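Local coordinates for protein glycosyl hydrolase (Rhizobium leguminosarum bv. trifolii, PDB 5NDX) that probably hydrolyses O-glycosidic bonds as a family 39 glycosidase and is a bacterial orthologue of human alpha-L-iduronidase, at residues 358-362 with 486-492; 456-461 with 472-478; 480-484 with 593-597. The protein carries 2 engineered substitutions. One frame throughout, in Å; residues are numbered along the deposited sequence.

Contact 1. Residues 358-362 with 486-492; sequences FDIIK and LRRAQEP
Arg487 reaches from helix 480-489 across Ile361 to grasp Asp359 on strand 358-362. Starting at CB, its chain runs extended to NE, and the first atom to touch is Arg487 CG, 3.7 Å from CD1 of Ile361. Ile361 CD1 lies over one face of the guanidinium, near its rim, and also packs 3.9 Å from CB of Leu486. Arg487 NE gives its proton to a water at 2.8 Å, which donates to the carbonyl oxygen of Ile360. At the tip, both terminal nitrogens grip a single oxygen: Arg487 NH2 meets OD1 of Asp359 at 2.9 Å, on the anti lone pair, while NH1 approaches the same OD1 at 3.3 Å from above the carboxylate plane. The two planes stand 55° apart. Arg549 and the Leu546 amide take the other oxygen, OD2, leaving this buried carboxylate firmly held. Lys362 NZ, at the end of the strand, forms a second salt bridge, 2.8 Å to OE1 of Glu491 just past the helix, and also pairs with Glu370. Between the two salt bridges Ile361 meets Leu486 and the Arg487 chain beside the Gln490 side chain, where the two-stranded antiparallel sheet 326-330/358-362 packs against a helix inserted between strands of the beta-sandwich.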
ATOM      1  N   PHE A 358     -22.306   1.018   6.677  1.00 40.34           N
ATOM      2  CA  PHE A 358     -21.163   1.918   6.513  1.00 39.60           C
ATOM      3  C   PHE A 358     -20.895   2.153   5.067  1.00 37.70           C
ATOM      4  O   PHE A 358     -21.286   1.351   4.219  1.00 36.97           O
ATOM      5  CB  PHE A 358     -19.866   1.378   7.182  1.00 39.52           C
ATOM      6  CG  PHE A 358     -19.294   0.168   6.489  1.00 40.24           C
ATOM      7  CD1 PHE A 358     -19.835  -1.106   6.714  1.00 42.41           C
ATOM      8  CD2 PHE A 358     -18.257   0.290   5.572  1.00 37.94           C
ATOM      9  CE1 PHE A 358     -19.350  -2.213   6.026  1.00 41.00           C
ATOM     10  CE2 PHE A 358     -17.780  -0.803   4.899  1.00 38.23           C
ATOM     11  CZ  PHE A 358     -18.313  -2.058   5.129  1.00 39.92           C
ATOM     12  N   ASP A 359     -20.206   3.257   4.812  1.00 35.74           N
ATOM     13  CA  ASP A 359     -19.617   3.564   3.541  1.00 36.50           C
ATOM     14  C   ASP A 359     -18.171   3.971   3.791  1.00 36.42           C
ATOM     15  O   ASP A 359     -17.862   4.690   4.772  1.00 35.64           O
ATOM     16  CB  ASP A 359     -20.393   4.671   2.851  1.00 37.98           C
ATOM     17  CG  ASP A 359     -21.678   4.168   2.199  1.00 40.34           C
ATOM     18  OD1 ASP A 359     -21.585   3.582   1.112  1.00 41.69           O
ATOM     19  OD2 ASP A 359     -22.774   4.357   2.775  1.00 41.14           O
ATOM     20  N   ILE A 360     -17.309   3.557   2.873  1.00 33.91           N
ATOM     21  CA  ILE A 360     -15.923   3.985   2.870  1.00 34.04           C
ATOM     22  C   ILE A 360     -15.575   4.644   1.546  1.00 34.34           C
ATOM     23  O   ILE A 360     -15.981   4.192   0.473  1.00 31.24           O
ATOM     24  CB  ILE A 360     -14.918   2.851   3.152  1.00 34.60           C
ATOM     25  CG1 ILE A 360     -15.137   1.635   2.263  1.00 35.16           C
ATOM     26  CG2 ILE A 360     -15.002   2.510   4.620  1.00 35.35           C
ATOM     27  CD1 ILE A 360     -14.152   0.517   2.527  1.00 37.35           C
ATOM     28  N   ILE A 361     -14.825   5.747   1.666  1.00 32.94           N
ATOM     29  CA  ILE A 361     -14.365   6.501   0.561  1.00 32.16           C
ATOM     30  C   ILE A 361     -12.821   6.484   0.529  1.00 31.57           C
ATOM     31  O   ILE A 361     -12.174   6.734   1.536  1.00 31.99           O
ATOM     32  CB  ILE A 361     -14.893   7.930   0.661  1.00 31.75           C
ATOM     33  CG1 ILE A 361     -16.419   7.985   0.622  1.00 33.42           C
ATOM     34  CG2 ILE A 361     -14.341   8.789  -0.447  1.00 31.41           C
ATOM     35  CD1 ILE A 361     -17.073   7.504  -0.672  1.00 35.17           C
ATOM     36  N   LYS A 362     -12.250   6.175  -0.616  1.00 31.34           N
ATOM     37  CA  LYS A 362     -10.781   6.204  -0.836  1.00 32.02           C
ATOM     38  C   LYS A 362     -10.131   7.526  -0.649  1.00 29.70           C
ATOM     39  O   LYS A 362     -10.589   8.536  -1.144  1.00 29.20           O
ATOM     40  CB  LYS A 362     -10.427   5.764  -2.262  1.00 34.61           C
ATOM     41  CG  LYS A 362     -10.551   4.311  -2.432  1.00 38.84           C
ATOM     42  CD  LYS A 362     -10.577   3.693  -3.856  1.00 40.41           C
ATOM     43  CE  LYS A 362      -9.761   4.313  -4.913  1.00 39.17           C
ATOM     44  NZ  LYS A 362      -9.710   3.404  -6.150  1.00 38.89           N
ATOM     45  N   LEU A 486     -18.827  11.634  -4.337  1.00 33.17           N
ATOM     46  CA  LEU A 486     -17.547  11.309  -3.712  1.00 33.38           C
ATOM     47  C   LEU A 486     -16.865  10.145  -4.372  1.00 32.46           C
ATOM     48  O   LEU A 486     -15.638  10.165  -4.569  1.00 30.15           O
ATOM     49  CB  LEU A 486     -17.692  11.017  -2.199  1.00 34.93           C
ATOM     50  CG  LEU A 486     -18.192  12.162  -1.309  1.00 36.09           C
ATOM     51  CD1 LEU A 486     -18.182  11.713   0.124  1.00 36.51           C
ATOM     52  CD2 LEU A 486     -17.417  13.464  -1.414  1.00 35.35           C
ATOM     53  N   ARG A 487     -17.631   9.122  -4.727  1.00 33.20           N
ATOM     54  CA  ARG A 487     -17.061   7.957  -5.380  1.00 33.78           C
ATOM     55  C   ARG A 487     -16.581   8.249  -6.834  1.00 34.57           C
ATOM     56  O   ARG A 487     -15.704   7.521  -7.348  1.00 34.70           O
ATOM     57  CB  ARG A 487     -18.046   6.758  -5.357  1.00 35.42           C
ATOM     58  CG  ARG A 487     -18.276   6.243  -3.958  1.00 37.04           C
ATOM     59  CD  ARG A 487     -18.877   4.863  -3.927  1.00 39.70           C
ATOM     60  NE  ARG A 487     -18.636   4.218  -2.641  1.00 39.94           N
ATOM     61  CZ  ARG A 487     -19.512   4.207  -1.654  1.00 40.91           C
ATOM     62  NH1 ARG A 487     -20.712   4.757  -1.806  1.00 42.73           N
ATOM     63  NH2 ARG A 487     -19.190   3.645  -0.507  1.00 39.36           N
ATOM     64  N   ARG A 488     -17.155   9.239  -7.511  1.00 33.75           N
ATOM     65  CA  ARG A 488     -16.578   9.710  -8.793  1.00 36.45           C
ATOM     66  C   ARG A 488     -15.218  10.382  -8.536  1.00 33.43           C
ATOM     67  O   ARG A 488     -14.226  10.094  -9.225  1.00 30.92           O
ATOM     68  CB  ARG A 488     -17.523  10.666  -9.518  1.00 41.44           C
ATOM     69  CG  ARG A 488     -17.067  11.271 -10.869  1.00 49.29           C
ATOM     70  CD  ARG A 488     -18.087  12.282 -11.479  1.00 54.36           C
ATOM     71  NE  ARG A 488     -19.507  12.072 -11.007  1.00 67.27           N
ATOM     72  CZ  ARG A 488     -20.274  12.894 -10.217  1.00 69.93           C
ATOM     73  NH1 ARG A 488     -19.842  14.092  -9.757  1.00 68.54           N
ATOM     74  NH2 ARG A 488     -21.527  12.508  -9.868  1.00 67.74           N
ATOM     75  N   ALA A 489     -15.179  11.234  -7.515  1.00 31.36           N
ATOM     76  CA  ALA A 489     -13.987  11.976  -7.174  1.00 31.59           C
ATOM     77  C   ALA A 489     -12.892  11.123  -6.585  1.00 32.00           C
ATOM     78  O   ALA A 489     -11.722  11.526  -6.689  1.00 31.15           O
ATOM     79  CB  ALA A 489     -14.303  13.138  -6.210  1.00 31.35           C
ATOM     80  N   GLN A 490     -13.215   9.952  -6.026  1.00 30.58           N
ATOM     81  CA  GLN A 490     -12.219   9.187  -5.296  1.00 31.04           C
ATOM     82  C   GLN A 490     -11.274   8.423  -6.202  1.00 31.58           C
ATOM     83  O   GLN A 490     -10.221   7.991  -5.735  1.00 31.86           O
ATOM     84  CB  GLN A 490     -12.848   8.161  -4.346  1.00 31.67           C
ATOM     85  CG  GLN A 490     -13.330   6.852  -5.009  1.00 31.44           C
ATOM     86  CD  GLN A 490     -14.030   5.883  -4.074  1.00 31.41           C
ATOM     87  OE1 GLN A 490     -14.416   4.743  -4.487  1.00 36.18           O
ATOM     88  NE2 GLN A 490     -14.205   6.263  -2.856  1.00 29.06           N
ATOM     89  N   GLU A 491     -11.653   8.251  -7.471  1.00 32.31           N
ATOM     90  CA  GLU A 491     -10.876   7.437  -8.400  1.00 33.22           C
ATOM     91  C   GLU A 491      -9.741   8.231  -9.043  1.00 31.56           C
ATOM     92  O   GLU A 491      -9.941   9.383  -9.435  1.00 30.93           O
ATOM     93  CB  GLU A 491     -11.760   6.855  -9.521  1.00 34.69           C
ATOM     94  CG  GLU A 491     -12.936   5.967  -9.066  1.00 35.21           C
ATOM     95  CD  GLU A 491     -12.562   4.819  -8.138  1.00 36.84           C
ATOM     96  OE1 GLU A 491     -11.373   4.375  -8.136  1.00 36.32           O
ATOM     97  OE2 GLU A 491     -13.499   4.319  -7.420  1.00 39.86           O
ATOM     98  N   PRO A 492      -8.559   7.609  -9.180  1.00 31.87           N
ATOM     99  CA  PRO A 492      -7.430   8.298  -9.861  1.00 32.32           C
ATOM    100  C   PRO A 492      -7.933   8.874 -11.180  1.00 31.90           C
ATOM    101  O   PRO A 492      -8.470   8.154 -12.035  1.00 31.94           O
ATOM    102  CB  PRO A 492      -6.437   7.174 -10.091  1.00 32.99           C
ATOM    103  CG  PRO A 492      -6.656   6.276  -8.936  1.00 31.96           C
ATOM    104  CD  PRO A 492      -8.146   6.305  -8.654  1.00 31.20           C
TER
HETATM  105  O   HOH W   1     -16.054   3.321  -2.129  1.00 39.66           O
HETATM  106  O   HOH W   2      -9.314   9.351  -3.461  1.00 32.45           O

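Contact 2. Residues 456-461 with 472-478; sequences WEAQRD and VGAPPAP
Trp456, near the end of helix 452-457, lays its indole over Ala474 and reaches Pro475 with its ring nitrogen. Its CG stands opposite the backbone N (chi1 177°), which swings the indole toward the 472-478 chain. CB of Ala474 sits 3.6 Å from the centroid of the Trp456 six-membered ring, almost straight above it, a CH-pi contact. From the ring's edge, Trp456 NE1 donates to Pro475 O at 2.7 Å and 159°, arriving above the carbonyl plane. The backbone oxygen of Trp456 takes a weak bond from Ala474 N at 3.2 Å as well as the turn bond from Gln459 N. Trp320 stacks on the indole and Phe329 meets it edge-to-face. An alanine in place of Trp456 would probably leave Pro475 O without its indole donor and open a gap over the Ala474 methyl. At Glu457 the carbonyl comes so near Gly473 that a CB on the glycine would collide with it. Gln459 packs CB 3.9 Å from Pro475 CD, its NE2 being held by Gln482 and Glu485, while its carbonyl oxygen receives a CA-H...O contact of 3.0 Å from Gly473 CA. After Arg460, the amide of Asp461 makes a nearly linear bond (177°) of 2.8 Å to Val472 O. The Asp461 carboxylate lies alongside Pro475; OD1 is bonded to Ser463 and, at 2.8 Å, to a water that accepts from Ala477 N. Ala474, in the left-handed backbone region, turns the chain between these grips. Together they close the neck of the long connection in a helix-loop-helix, consistent with the one inserted into the beta-sandwich of alpha-L-iduronidase.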
ATOM      1  N   TRP A 456     -16.241  16.671  -0.644  1.00 32.81           N
ATOM      2  CA  TRP A 456     -17.036  16.514   0.547  1.00 33.58           C
ATOM      3  C   TRP A 456     -17.190  17.807   1.353  1.00 34.26           C
ATOM      4  O   TRP A 456     -18.305  18.124   1.796  1.00 33.04           O
ATOM      5  CB  TRP A 456     -16.383  15.462   1.436  1.00 34.96           C
ATOM      6  CG  TRP A 456     -17.054  15.213   2.771  1.00 36.57           C
ATOM      7  CD1 TRP A 456     -18.312  14.711   2.990  1.00 37.64           C
ATOM      8  CD2 TRP A 456     -16.477  15.424   4.061  1.00 35.90           C
ATOM      9  NE1 TRP A 456     -18.536  14.576   4.327  1.00 36.99           N
ATOM     10  CE2 TRP A 456     -17.423  15.000   5.011  1.00 37.57           C
ATOM     11  CE3 TRP A 456     -15.249  15.926   4.504  1.00 35.17           C
ATOM     12  CZ2 TRP A 456     -17.185  15.080   6.401  1.00 37.96           C
ATOM     13  CZ3 TRP A 456     -15.003  16.001   5.881  1.00 37.85           C
ATOM     14  CH2 TRP A 456     -15.966  15.557   6.813  1.00 38.10           C
ATOM     15  N   GLU A 457     -16.092  18.551   1.527  1.00 33.27           N
ATOM     16  CA  GLU A 457     -16.143  19.795   2.274  1.00 34.87           C
ATOM     17  C   GLU A 457     -17.071  20.791   1.577  1.00 35.73           C
ATOM     18  O   GLU A 457     -17.677  21.604   2.225  1.00 32.85           O
ATOM     19  CB  GLU A 457     -14.750  20.438   2.442  1.00 35.61           C
ATOM     20  CG  GLU A 457     -13.896  19.731   3.462  1.00 37.87           C
ATOM     21  CD  GLU A 457     -12.508  20.361   3.674  1.00 39.44           C
ATOM     22  OE1 GLU A 457     -12.320  21.600   3.545  1.00 41.20           O
ATOM     23  OE2 GLU A 457     -11.606  19.568   3.985  1.00 40.50           O
ATOM     24  N   ALA A 458     -17.155  20.734   0.254  1.00 35.77           N
ATOM     25  CA  ALA A 458     -18.033  21.663  -0.493  1.00 36.27           C
ATOM     26  C   ALA A 458     -19.474  21.127  -0.580  1.00 36.23           C
ATOM     27  O   ALA A 458     -20.328  21.828  -1.087  1.00 36.69           O
ATOM     28  CB  ALA A 458     -17.482  21.958  -1.900  1.00 34.45           C
ATOM     29  N   GLN A 459     -19.758  19.914  -0.118  1.00 35.77           N
ATOM     30  CA  GLN A 459     -21.123  19.404  -0.189  1.00 38.28           C
ATOM     31  C   GLN A 459     -21.971  20.042   0.930  1.00 39.71           C
ATOM     32  O   GLN A 459     -21.543  20.045   2.089  1.00 40.39           O
ATOM     33  CB  GLN A 459     -21.150  17.887  -0.041  1.00 38.75           C
ATOM     34  CG  GLN A 459     -20.741  17.144  -1.293  1.00 38.32           C
ATOM     35  CD  GLN A 459     -20.612  15.651  -1.091  1.00 37.94           C
ATOM     36  OE1 GLN A 459     -20.467  15.153   0.016  1.00 37.81           O
ATOM     37  NE2 GLN A 459     -20.629  14.938  -2.175  1.00 36.62           N
ATOM     38  N   ARG A 460     -23.158  20.547   0.602  1.00 40.42           N
ATOM     39  CA  ARG A 460     -24.044  21.127   1.639  1.00 43.91           C
ATOM     40  C   ARG A 460     -24.636  20.015   2.481  1.00 44.13           C
ATOM     41  O   ARG A 460     -25.105  19.004   1.946  1.00 42.92           O
ATOM     42  CB  ARG A 460     -25.148  22.002   1.049  1.00 51.49           C
ATOM     43  CG  ARG A 460     -26.007  22.806   2.077  1.00 58.54           C
ATOM     44  CD  ARG A 460     -27.003  23.734   1.357  1.00 65.84           C
ATOM     45  NE  ARG A 460     -27.844  22.959   0.412  1.00 72.99           N
ATOM     46  CZ  ARG A 460     -27.693  22.841  -0.930  1.00 78.62           C
ATOM     47  NH1 ARG A 460     -26.725  23.469  -1.610  1.00 81.66           N
ATOM     48  NH2 ARG A 460     -28.549  22.074  -1.624  1.00 76.98           N
ATOM     49  N   ASP A 461     -24.543  20.165   3.802  1.00 41.98           N
ATOM     50  CA  ASP A 461     -25.100  19.189   4.717  1.00 44.03           C
ATOM     51  C   ASP A 461     -26.588  19.444   4.717  1.00 46.19           C
ATOM     52  O   ASP A 461     -27.056  20.519   5.145  1.00 44.85           O
ATOM     53  CB  ASP A 461     -24.504  19.362   6.104  1.00 45.17           C
ATOM     54  CG  ASP A 461     -24.996  18.354   7.082  1.00 46.04           C
ATOM     55  OD1 ASP A 461     -25.992  17.654   6.794  1.00 46.89           O
ATOM     56  OD2 ASP A 461     -24.389  18.309   8.181  1.00 48.15           O
ATOM     57  N   VAL A 472     -23.921  24.642   6.095  1.00 47.11           N
ATOM     58  CA  VAL A 472     -22.563  24.138   6.336  1.00 45.08           C
ATOM     59  C   VAL A 472     -22.292  22.977   5.387  1.00 44.51           C
ATOM     60  O   VAL A 472     -23.223  22.435   4.757  1.00 41.27           O
ATOM     61  CB  VAL A 472     -22.346  23.656   7.793  1.00 47.96           C
ATOM     62  CG1 VAL A 472     -22.699  24.752   8.802  1.00 49.53           C
ATOM     63  CG2 VAL A 472     -23.109  22.378   8.128  1.00 48.12           C
ATOM     64  N   GLY A 473     -21.024  22.594   5.324  1.00 41.17           N
ATOM     65  CA  GLY A 473     -20.535  21.581   4.426  1.00 41.21           C
ATOM     66  C   GLY A 473     -20.160  20.329   5.164  1.00 40.07           C
ATOM     67  O   GLY A 473     -20.543  20.166   6.285  1.00 41.03           O
ATOM     68  N   ALA A 474     -19.462  19.416   4.499  1.00 38.16           N
ATOM     69  CA  ALA A 474     -18.896  18.268   5.148  1.00 39.41           C
ATOM     70  C   ALA A 474     -19.939  17.388   5.887  1.00 40.43           C
ATOM     71  O   ALA A 474     -19.784  17.088   7.075  1.00 40.09           O
ATOM     72  CB  ALA A 474     -17.782  18.732   6.096  1.00 40.55           C
ATOM     73  N   PRO A 475     -20.995  16.964   5.185  1.00 39.74           N
ATOM     74  CA  PRO A 475     -22.040  16.197   5.858  1.00 41.26           C
ATOM     75  C   PRO A 475     -21.502  14.917   6.482  1.00 42.20           C
ATOM     76  O   PRO A 475     -20.793  14.153   5.806  1.00 43.11           O
ATOM     77  CB  PRO A 475     -23.033  15.866   4.738  1.00 40.78           C
ATOM     78  CG  PRO A 475     -22.273  16.050   3.486  1.00 40.21           C
ATOM     79  CD  PRO A 475     -21.286  17.138   3.760  1.00 39.76           C
ATOM     80  N   PRO A 476     -21.782  14.708   7.776  1.00 42.66           N
ATOM     81  CA  PRO A 476     -21.355  13.448   8.351  1.00 42.44           C
ATOM     82  C   PRO A 476     -22.156  12.262   7.883  1.00 41.82           C
ATOM     83  O   PRO A 476     -21.631  11.189   7.901  1.00 42.00           O
ATOM     84  CB  PRO A 476     -21.448  13.666   9.874  1.00 44.84           C
ATOM     85  CG  PRO A 476     -22.113  14.968  10.081  1.00 44.72           C
ATOM     86  CD  PRO A 476     -22.013  15.760   8.811  1.00 44.46           C
ATOM     87  N   ALA A 477     -23.383  12.457   7.388  1.00 42.11           N
ATOM     88  CA  ALA A 477     -24.133  11.397   6.737  1.00 43.81           C
ATOM     89  C   ALA A 477     -24.566  11.829   5.339  1.00 41.84           C
ATOM     90  O   ALA A 477     -25.709  12.225   5.125  1.00 41.00           O
ATOM     91  CB  ALA A 477     -25.347  11.025   7.606  1.00 46.54           C
ATOM     92  N   PRO A 478     -23.659  11.708   4.350  1.00 39.90           N
ATOM     93  CA  PRO A 478     -24.014  12.204   3.027  1.00 38.57           C
ATOM     94  C   PRO A 478     -25.224  11.473   2.473  1.00 39.47           C
ATOM     95  O   PRO A 478     -25.459  10.304   2.851  1.00 38.63           O
ATOM     96  CB  PRO A 478     -22.780  11.855   2.200  1.00 39.23           C
ATOM     97  CG  PRO A 478     -21.648  11.893   3.198  1.00 38.11           C
ATOM     98  CD  PRO A 478     -22.244  11.320   4.431  1.00 38.61           C
TER
HETATM   99  O   HOH W   3     -26.403  23.009   5.906  1.00 43.01           O
HETATM  100  O   HOH W   4     -25.255  14.958   7.298  1.00 43.18           O
HETATM  101  O   HOH W   5     -21.866  19.211   8.768  1.00 51.81           O

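Contact 3. Residues 480-484 with 593-597; sequences EAQFA and HMSPP. With SO4 (sulfate ion), chain D.
At the junction between the inserted helix 480-489 and the C-terminal beta domain, Glu480 and Phe483 on the first turn of the helix meet Met594 and Ser595 at the end of strand 590-594. The polar part is a single bond: Ser595 OG donates to Glu480 OE2 at 2.8 Å, reaching that oxygen from above the carboxylate plane, 44° out of it. Glu480 gets there by full extension, with CG opposite the backbone N (chi1 179°) and the chain straight beyond it. The left-handed backbone turn at Ser595 places the hydroxyl over the carboxylate. Met594 slides past Glu480 in the opposite direction. Met594 was modelled in two conformers; in the one described here, Met594 CE lies 3.5 Å from Phe483 CB and 3.7 Å from Glu480 CG, an apolar packing that is doubtful for the other. Arg549, on the neighbouring strand 549-557, touches all four of these side chains, and the Phe483 ring packs edge-to-face with Phe329. The backbone N of Glu480 donates to two oxygens of a sulfate, O2 at 3.1 Å and O3 at 3.2 Å. That anion, probably from the crystallisation liquor, occupies the N-terminal end of the helix, where the positive end of the helix dipole would probably favour it. This small surface contact joins a helix start to the edge strand of a sheet in what is probably a fibronectin type III-like domain.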
ATOM      1  N   GLU A 480     -27.295   9.627  -0.709  1.00 43.08           N
ATOM      2  CA  GLU A 480     -26.860   8.733  -1.760  1.00 43.60           C
ATOM      3  C   GLU A 480     -26.216   9.511  -2.903  1.00 39.79           C
ATOM      4  O   GLU A 480     -25.130   9.143  -3.347  1.00 41.31           O
ATOM      5  CB  GLU A 480     -28.007   7.859  -2.281  1.00 45.49           C
ATOM      6  CG  GLU A 480     -27.554   6.945  -3.404  1.00 49.58           C
ATOM      7  CD  GLU A 480     -28.630   5.947  -3.905  1.00 55.31           C
ATOM      8  OE1 GLU A 480     -29.761   5.945  -3.378  1.00 57.91           O
ATOM      9  OE2 GLU A 480     -28.313   5.155  -4.826  1.00 57.26           O
ATOM     10  N   ALA A 481     -26.871  10.551  -3.389  1.00 39.05           N
ATOM     11  CA  ALA A 481     -26.296  11.362  -4.472  1.00 41.28           C
ATOM     12  C   ALA A 481     -24.921  11.955  -4.092  1.00 39.36           C
ATOM     13  O   ALA A 481     -24.038  12.037  -4.924  1.00 40.41           O
ATOM     14  CB  ALA A 481     -27.240  12.486  -4.899  1.00 41.45           C
ATOM     15  N   GLN A 482     -24.759  12.354  -2.841  1.00 39.46           N
ATOM     16  CA  GLN A 482     -23.466  12.896  -2.344  1.00 38.43           C
ATOM     17  C   GLN A 482     -22.358  11.853  -2.333  1.00 37.25           C
ATOM     18  O   GLN A 482     -21.246  12.103  -2.797  1.00 35.78           O
ATOM     19  CB  GLN A 482     -23.650  13.535  -0.974  1.00 37.90           C
ATOM     20  CG  GLN A 482     -24.331  14.878  -1.106  1.00 37.68           C
ATOM     21  CD  GLN A 482     -24.766  15.491   0.219  1.00 38.25           C
ATOM     22  OE1 GLN A 482     -24.948  14.800   1.222  1.00 38.12           O
ATOM     23  NE2 GLN A 482     -24.848  16.822   0.238  1.00 37.76           N
ATOM     24  N   PHE A 483     -22.708  10.657  -1.896  1.00 36.41           N
ATOM     25  CA  PHE A 483     -21.814   9.535  -1.994  1.00 36.82           C
ATOM     26  C   PHE A 483     -21.415   9.178  -3.441  1.00 36.33           C
ATOM     27  O   PHE A 483     -20.245   8.836  -3.675  1.00 34.02           O
ATOM     28  CB  PHE A 483     -22.372   8.307  -1.299  1.00 37.57           C
ATOM     29  CG  PHE A 483     -22.092   8.251   0.186  1.00 37.30           C
ATOM     30  CD1 PHE A 483     -20.802   8.318   0.668  1.00 37.87           C
ATOM     31  CD2 PHE A 483     -23.126   8.054   1.097  1.00 38.94           C
ATOM     32  CE1 PHE A 483     -20.531   8.236   2.026  1.00 37.80           C
ATOM     33  CE2 PHE A 483     -22.871   7.954   2.451  1.00 39.05           C
ATOM     34  CZ  PHE A 483     -21.573   8.080   2.925  1.00 39.80           C
ATOM     35  N   ALA A 484     -22.340   9.292  -4.388  1.00 35.88           N
ATOM     36  CA  ALA A 484     -22.049   9.018  -5.795  1.00 35.62           C
ATOM     37  C   ALA A 484     -21.054  10.086  -6.291  1.00 36.38           C
ATOM     38  O   ALA A 484     -20.130   9.780  -7.032  1.00 35.44           O
ATOM     39  CB  ALA A 484     -23.327   9.001  -6.680  1.00 34.84           C
ATOM     40  N   HIS A 593     -20.837  -0.605  -5.927  1.00 35.25           N
ATOM     41  CA  HIS A 593     -22.067  -0.138  -6.578  1.00 37.79           C
ATOM     42  C   HIS A 593     -23.193   0.069  -5.568  1.00 39.01           C
ATOM     43  O   HIS A 593     -23.472  -0.842  -4.788  1.00 40.15           O
ATOM     44  CB  HIS A 593     -22.580  -1.179  -7.595  1.00 42.04           C
ATOM     45  CG  HIS A 593     -23.698  -0.655  -8.443  1.00 43.48           C
ATOM     46  ND1 HIS A 593     -24.832  -1.388  -8.735  1.00 43.44           N
ATOM     47  CD2 HIS A 593     -23.872   0.566  -9.015  1.00 42.95           C
ATOM     48  CE1 HIS A 593     -25.626  -0.664  -9.510  1.00 43.17           C
ATOM     49  NE2 HIS A 593     -25.082   0.531  -9.677  1.00 44.08           N
ATOM     50  N   MET A 594     -23.844   1.218  -5.615  1.00 40.72           N
ATOM     51  CA  MET A 594     -24.944   1.600  -4.716  0.50 44.11           C
ATOM     52  C   MET A 594     -26.308   1.305  -5.392  1.00 44.18           C
ATOM     53  O   MET A 594     -26.480   1.576  -6.591  1.00 42.25           O
ATOM     54  CB  MET A 594     -24.848   3.108  -4.398  0.50 46.88           C
ATOM     55  CG  MET A 594     -23.455   3.611  -3.948  0.50 48.72           C
ATOM     56  SD  MET A 594     -23.293   5.424  -3.737  0.50 51.63           S
ATOM     57  CE  MET A 594     -24.291   5.574  -2.255  0.50 52.81           C
ATOM     58  N   SER A 595     -27.256   0.772  -4.626  1.00 46.49           N
ATOM     59  CA  SER A 595     -28.661   0.590  -5.068  1.00 48.28           C
ATOM     60  C   SER A 595     -28.795  -0.217  -6.356  1.00 47.13           C
ATOM     61  O   SER A 595     -29.201   0.308  -7.372  1.00 48.72           O
ATOM     62  CB  SER A 595     -29.316   1.965  -5.216  1.00 50.36           C
ATOM     63  OG  SER A 595     -29.195   2.657  -3.980  1.00 51.21           O
ATOM     64  N   PRO A 596     -28.397  -1.483  -6.331  1.00 45.72           N
ATOM     65  CA  PRO A 596     -28.611  -2.283  -7.520  1.00 51.40           C
ATOM     66  C   PRO A 596     -30.110  -2.430  -7.832  1.00 53.33           C
ATOM     67  O   PRO A 596     -30.900  -2.538  -6.906  1.00 53.34           O
ATOM     68  CB  PRO A 596     -28.051  -3.649  -7.129  1.00 48.80           C
ATOM     69  CG  PRO A 596     -28.138  -3.691  -5.659  1.00 48.00           C
ATOM     70  CD  PRO A 596     -27.902  -2.285  -5.209  1.00 47.01           C
ATOM     71  N   PRO A 597     -30.484  -2.443  -9.116  1.00 58.39           N
ATOM     72  CA  PRO A 597     -31.880  -2.748  -9.442  1.00 59.69           C
ATOM     73  C   PRO A 597     -32.198  -4.214  -9.142  1.00 61.30           C
ATOM     74  O   PRO A 597     -31.316  -4.996  -8.788  1.00 58.92           O
ATOM     75  CB  PRO A 597     -31.960  -2.443 -10.935  1.00 60.45           C
ATOM     76  CG  PRO A 597     -30.586  -2.737 -11.448  1.00 62.23           C
ATOM     77  CD  PRO A 597     -29.624  -2.449 -10.319  1.00 59.26           C
TER
HETATM   78  S   SO4 D 703     -30.864   9.703   0.384  1.00 88.36           S
HETATM   79  O1  SO4 D 703     -31.373  11.044   0.787  1.00 92.39           O
HETATM   80  O2  SO4 D 703     -30.366   9.783  -1.002  1.00 89.86           O
HETATM   81  O3  SO4 D 703     -29.770   9.245   1.287  1.00 80.49           O
HETATM   82  O4  SO4 D 703     -31.972   8.713   0.428  1.00103.04           O

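Helix 480-489 is common to contacts 1 and 3, whose centres lie about 11 Å apart: Phe483 CZ packs 3.6 Å from Asp359 CB, joining helix to strand, while Met594, Ser595 and Arg549 bring in the C-terminal domain. Contact 2, about 14 Å from contact 1 and 16 Å from contact 3 between centres, closes the helix-loop-helix connection leading into this helix. Probable hydrogen bonds tie it there, Arg460 O with Gln482 NE2 at 2.8 Å and Gln459 NE2 with Gln482 O at 3.0 Å, and Leu486 CD2 packs 3.5 Å from Trp456 N. All three contacts lie away from the ligand pockets and the probable proton-donor position; contacts 1 and 3 join separate parts of the fold.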